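Local coordinates for AxyAgu115A (Amphibacillus xylanus NBRC 15112, PDB 6NPS), which is a family GH115 alpha-glucuronidase that probably hydrolyses glucuronic acid side groups from arabinoglucuronoxylan, at residues I882-P896 against I914-G926. The protein carries 3 engineered substitutions. Residues are numbered along the deposited sequence; the frame is centred on the assembly and turned at random.
Sequences IQVNENDVDVINVLP and IRTTKTKITCEQG
I882 and I921 meet through their methyls, CD1 of I882 lying 3.7 Å from CG2 of I921 as the two side chains slant past each other. The same CD1 reaches T919 CG2 tip to tip. V884 comes in at roughly a right angle, its CG2 3.9 Å from CB of I921; with CG1 anti to the backbone N (chi1 173°), its other methyl is turned onto the carbonyl O of T922. At the far end L895 CD2 sits over the centre of one face of the R915 guanidinium, 3.4 Å from CZ. A bend at chi3 (59°) brings the guanidinium to this methyl, and NH2 bonds S869 O. V894 O stands obliquely to the group, too far from NE to bond, and NE has no partner in the model. Replacing R915 by an alanine removes the guanidinium, which is likely to leave S869 O without this donor and L895 CD2 without the flat group it packs on. Between these ends, V894 CB and O rest against T917.

No direct hydrogen bond joins the segments, as befits two layers of a beta-sandwich meeting face to face in the C-terminal domain: the axis of strand 882-884 comes within 8.3 Å of that of strand 915-923, the two running in nearly the same direction, 25° apart. Waters bridge the margins. One accepts from N885 ND2 at 2.9 Å and donates to T922 O; another donates to N893 O and L895 O, with a weak bond from T917 OG1.

Further out, N893 OD1 takes the L895 N-H at 3.0 Å in an Asx turn, shaping the chain that carries L895 to R915. A type II' turn from V884 to N887 lies within the connection between strands 882-884 and 890-893, and Q883 NE2 bonds N887 O across it. N885 is fixed by K929 N on OD1 and N928 OD1 on ND2.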
# COMPACT_ATOMS: atom_id res chain seq x y z
N ILE A 882 -28.63 24.71 -14.55
CA ILE A 882 -29.04 23.40 -15.06
C ILE A 882 -30.55 23.32 -15.09
O ILE A 882 -31.24 23.77 -14.16
CB ILE A 882 -28.46 22.21 -14.27
CG1 ILE A 882 -29.10 22.10 -12.90
CG2 ILE A 882 -26.93 22.30 -14.17
CD1 ILE A 882 -29.04 20.69 -12.32
N GLN A 883 -31.08 22.74 -16.16
CA GLN A 883 -32.50 22.49 -16.26
C GLN A 883 -32.72 21.09 -16.81
O GLN A 883 -32.18 20.74 -17.86
CB GLN A 883 -33.19 23.51 -17.14
CG GLN A 883 -34.66 23.27 -17.27
CD GLN A 883 -35.30 24.28 -18.15
OE1 GLN A 883 -34.62 24.98 -18.90
NE2 GLN A 883 -36.62 24.39 -18.08
N VAL A 884 -33.52 20.31 -16.09
CA VAL A 884 -33.84 18.94 -16.47
C VAL A 884 -35.28 18.92 -16.93
O VAL A 884 -36.19 19.27 -16.17
CB VAL A 884 -33.62 17.97 -15.30
CG1 VAL A 884 -34.12 16.55 -15.64
CG2 VAL A 884 -32.16 17.96 -14.93
N ASN A 885 -35.49 18.53 -18.19
CA ASN A 885 -36.83 18.43 -18.79
C ASN A 885 -37.51 19.79 -18.64
O ASN A 885 -36.92 20.82 -19.05
CB ASN A 885 -37.57 17.25 -18.16
CG ASN A 885 -36.88 15.91 -18.42
OD1 ASN A 885 -36.41 15.64 -19.53
ND2 ASN A 885 -36.82 15.07 -17.39
N GLU A 886 -38.71 19.88 -18.07
CA GLU A 886 -39.41 21.14 -17.97
C GLU A 886 -39.41 21.73 -16.56
O GLU A 886 -40.12 22.71 -16.31
CB GLU A 886 -40.85 20.99 -18.48
CG GLU A 886 -40.96 21.03 -20.01
CD GLU A 886 -40.12 22.13 -20.71
OE1 GLU A 886 -39.86 21.97 -21.92
OE2 GLU A 886 -39.74 23.16 -20.09
N ASN A 887 -38.61 21.19 -15.65
CA ASN A 887 -38.58 21.71 -14.29
C ASN A 887 -37.93 23.10 -14.27
O ASN A 887 -37.42 23.60 -15.28
CB ASN A 887 -37.82 20.75 -13.38
CG ASN A 887 -38.32 19.31 -13.49
OD1 ASN A 887 -39.49 19.08 -13.82
ND2 ASN A 887 -37.44 18.35 -13.25
N ASP A 888 -37.96 23.73 -13.11
CA ASP A 888 -37.34 25.04 -13.00
C ASP A 888 -35.84 24.95 -13.20
O ASP A 888 -35.20 23.93 -12.90
CB ASP A 888 -37.64 25.66 -11.64
CG ASP A 888 -39.10 25.98 -11.45
OD1 ASP A 888 -39.52 26.15 -10.28
OD2 ASP A 888 -39.83 26.04 -12.46
N VAL A 889 -35.26 26.03 -13.75
CA VAL A 889 -33.82 26.14 -13.82
C VAL A 889 -33.28 26.20 -12.40
O VAL A 889 -33.87 26.84 -11.52
CB VAL A 889 -33.40 27.37 -14.63
CG1 VAL A 889 -31.90 27.43 -14.79
CG2 VAL A 889 -34.06 27.35 -15.99
N ASP A 890 -32.17 25.51 -12.16
CA ASP A 890 -31.50 25.58 -10.87
C ASP A 890 -30.12 26.18 -11.10
O ASP A 890 -29.32 25.64 -11.87
CB ASP A 890 -31.38 24.20 -10.23
CG ASP A 890 -30.98 24.28 -8.77
OD1 ASP A 890 -31.18 25.35 -8.15
OD2 ASP A 890 -30.46 23.27 -8.25
N VAL A 891 -29.85 27.30 -10.45
CA VAL A 891 -28.54 27.93 -10.54
C VAL A 891 -27.67 27.38 -9.41
O VAL A 891 -27.99 27.54 -8.23
CB VAL A 891 -28.66 29.46 -10.48
CG1 VAL A 891 -27.28 30.10 -10.52
CG2 VAL A 891 -29.55 29.93 -11.62
N ILE A 892 -26.60 26.68 -9.77
CA ILE A 892 -25.82 25.88 -8.83
C ILE A 892 -24.42 26.46 -8.75
O ILE A 892 -23.87 26.93 -9.75
CB ILE A 892 -25.75 24.38 -9.21
CG1 ILE A 892 -25.12 24.18 -10.58
CG2 ILE A 892 -27.13 23.69 -9.16
CD1 ILE A 892 -24.41 22.85 -10.72
N ASN A 893 -23.85 26.43 -7.55
CA ASN A 893 -22.46 26.80 -7.31
C ASN A 893 -21.59 25.61 -7.66
O ASN A 893 -21.76 24.54 -7.07
CB ASN A 893 -22.27 27.21 -5.85
CG ASN A 893 -20.84 27.70 -5.53
OD1 ASN A 893 -19.96 27.77 -6.39
ND2 ASN A 893 -20.63 28.08 -4.27
N VAL A 894 -20.64 25.79 -8.58
CA VAL A 894 -19.83 24.66 -9.04
C VAL A 894 -18.53 24.55 -8.25
O VAL A 894 -17.67 23.72 -8.58
CB VAL A 894 -19.52 24.75 -10.55
CG1 VAL A 894 -20.81 24.78 -11.36
CG2 VAL A 894 -18.64 25.95 -10.86
N LEU A 895 -18.37 25.35 -7.21
CA LEU A 895 -17.19 25.32 -6.34
C LEU A 895 -17.47 24.65 -4.99
O LEU A 895 -18.61 24.65 -4.52
CB LEU A 895 -16.69 26.75 -6.06
CG LEU A 895 -16.20 27.51 -7.29
CD1 LEU A 895 -15.71 28.87 -6.87
CD2 LEU A 895 -15.10 26.74 -7.95
N PRO A 896 -16.44 24.10 -4.32
CA PRO A 896 -16.60 23.63 -2.94
C PRO A 896 -16.89 24.74 -1.95
O PRO A 896 -16.46 25.89 -2.11
CB PRO A 896 -15.24 22.99 -2.62
CG PRO A 896 -14.61 22.72 -3.90
CD PRO A 896 -15.11 23.77 -4.87
N ILE A 914 -8.25 19.44 -12.96
CA ILE A 914 -9.67 19.20 -13.19
C ILE A 914 -10.37 19.47 -11.88
O ILE A 914 -9.80 19.29 -10.81
CB ILE A 914 -9.97 17.76 -13.69
CG1 ILE A 914 -11.33 17.74 -14.40
CG2 ILE A 914 -10.00 16.76 -12.55
CD1 ILE A 914 -11.30 18.45 -15.77
N ARG A 915 -11.59 19.99 -11.98
CA ARG A 915 -12.50 20.09 -10.86
C ARG A 915 -13.72 19.25 -11.18
O ARG A 915 -14.24 19.29 -12.30
CB ARG A 915 -12.90 21.54 -10.63
CG ARG A 915 -13.88 21.68 -9.50
CD ARG A 915 -13.74 23.03 -8.83
NE ARG A 915 -13.98 24.09 -9.79
CZ ARG A 915 -13.12 25.05 -10.10
NH1 ARG A 915 -11.93 25.11 -9.51
NH2 ARG A 915 -13.49 25.95 -11.01
N THR A 916 -14.20 18.49 -10.20
CA THR A 916 -15.48 17.81 -10.36
C THR A 916 -16.47 18.38 -9.35
O THR A 916 -16.09 18.79 -8.25
CB THR A 916 -15.36 16.28 -10.21
OG1 THR A 916 -14.89 15.96 -8.90
CG2 THR A 916 -14.40 15.72 -11.22
N THR A 917 -17.73 18.46 -9.75
CA THR A 917 -18.81 18.90 -8.89
C THR A 917 -20.01 18.00 -9.17
O THR A 917 -20.18 17.51 -10.30
CB THR A 917 -19.12 20.39 -9.13
OG1 THR A 917 -20.25 20.82 -8.33
CG2 THR A 917 -19.45 20.63 -10.59
N LYS A 918 -20.82 17.74 -8.14
CA LYS A 918 -21.96 16.83 -8.23
C LYS A 918 -23.22 17.50 -7.69
O LYS A 918 -23.18 18.23 -6.70
CB LYS A 918 -21.74 15.53 -7.42
CG LYS A 918 -20.74 14.60 -8.02
CD LYS A 918 -20.60 13.33 -7.20
CE LYS A 918 -19.25 12.67 -7.44
NZ LYS A 918 -19.01 11.49 -6.56
N THR A 919 -24.34 17.21 -8.35
CA THR A 919 -25.66 17.70 -7.97
C THR A 919 -26.66 16.57 -8.24
O THR A 919 -26.45 15.75 -9.12
CB THR A 919 -26.02 18.99 -8.75
OG1 THR A 919 -27.24 19.53 -8.27
CG2 THR A 919 -26.16 18.70 -10.23
N LYS A 920 -27.73 16.51 -7.45
CA LYS A 920 -28.76 15.51 -7.68
C LYS A 920 -29.86 16.08 -8.57
O LYS A 920 -30.24 17.24 -8.44
CB LYS A 920 -29.35 15.01 -6.36
CG LYS A 920 -28.36 14.22 -5.49
CD LYS A 920 -29.09 13.54 -4.33
CE LYS A 920 -28.22 13.43 -3.08
NZ LYS A 920 -27.02 12.55 -3.27
N ILE A 921 -30.36 15.25 -9.49
CA ILE A 921 -31.45 15.64 -10.39
C ILE A 921 -32.47 14.50 -10.40
O ILE A 921 -32.17 13.36 -10.07
CB ILE A 921 -30.94 15.94 -11.82
CG1 ILE A 921 -30.29 14.69 -12.44
CG2 ILE A 921 -29.94 17.14 -11.80
CD1 ILE A 921 -29.98 14.77 -13.95
N THR A 922 -33.71 14.83 -10.75
CA THR A 922 -34.73 13.81 -10.91
C THR A 922 -35.00 13.62 -12.39
O THR A 922 -35.26 14.60 -13.10
CB THR A 922 -36.01 14.16 -10.14
OG1 THR A 922 -35.66 14.57 -8.80
CG2 THR A 922 -36.99 12.96 -10.08
N CYS A 923 -34.90 12.39 -12.86
CA CYS A 923 -35.18 12.08 -14.26
C CYS A 923 -36.43 11.23 -14.39
O CYS A 923 -36.78 10.45 -13.48
CB CYS A 923 -34.01 11.34 -14.93
SG CYS A 923 -32.40 12.09 -14.68
N GLU A 924 -37.06 11.36 -15.54
CA GLU A 924 -38.14 10.49 -15.99
C GLU A 924 -37.57 9.17 -16.49
O GLU A 924 -36.37 9.03 -16.76
CB GLU A 924 -38.93 11.17 -17.09
CG GLU A 924 -40.06 12.04 -16.58
CD GLU A 924 -40.32 13.26 -17.45
OE1 GLU A 924 -40.64 13.08 -18.65
OE2 GLU A 924 -40.21 14.40 -16.94
N GLN A 925 -38.44 8.18 -16.62
CA GLN A 925 -38.09 6.96 -17.33
C GLN A 925 -38.03 7.26 -18.82
O GLN A 925 -38.90 7.95 -19.36
CB GLN A 925 -39.13 5.88 -17.06
CG GLN A 925 -38.69 4.47 -17.31
CD GLN A 925 -39.84 3.51 -17.12
OE1 GLN A 925 -39.79 2.62 -16.27
NE2 GLN A 925 -40.90 3.69 -17.91
N GLY A 926 -37.00 6.76 -19.50
CA GLY A 926 -36.92 7.01 -20.93
C GLY A 926 -36.21 8.31 -21.28
O GLY A 926 -35.21 8.64 -20.64
O HOH W 1 -37.63 15.22 -14.64
O HOH W 2 -20.60 22.46 -5.41
O HOH W 3 -16.25 21.19 -6.85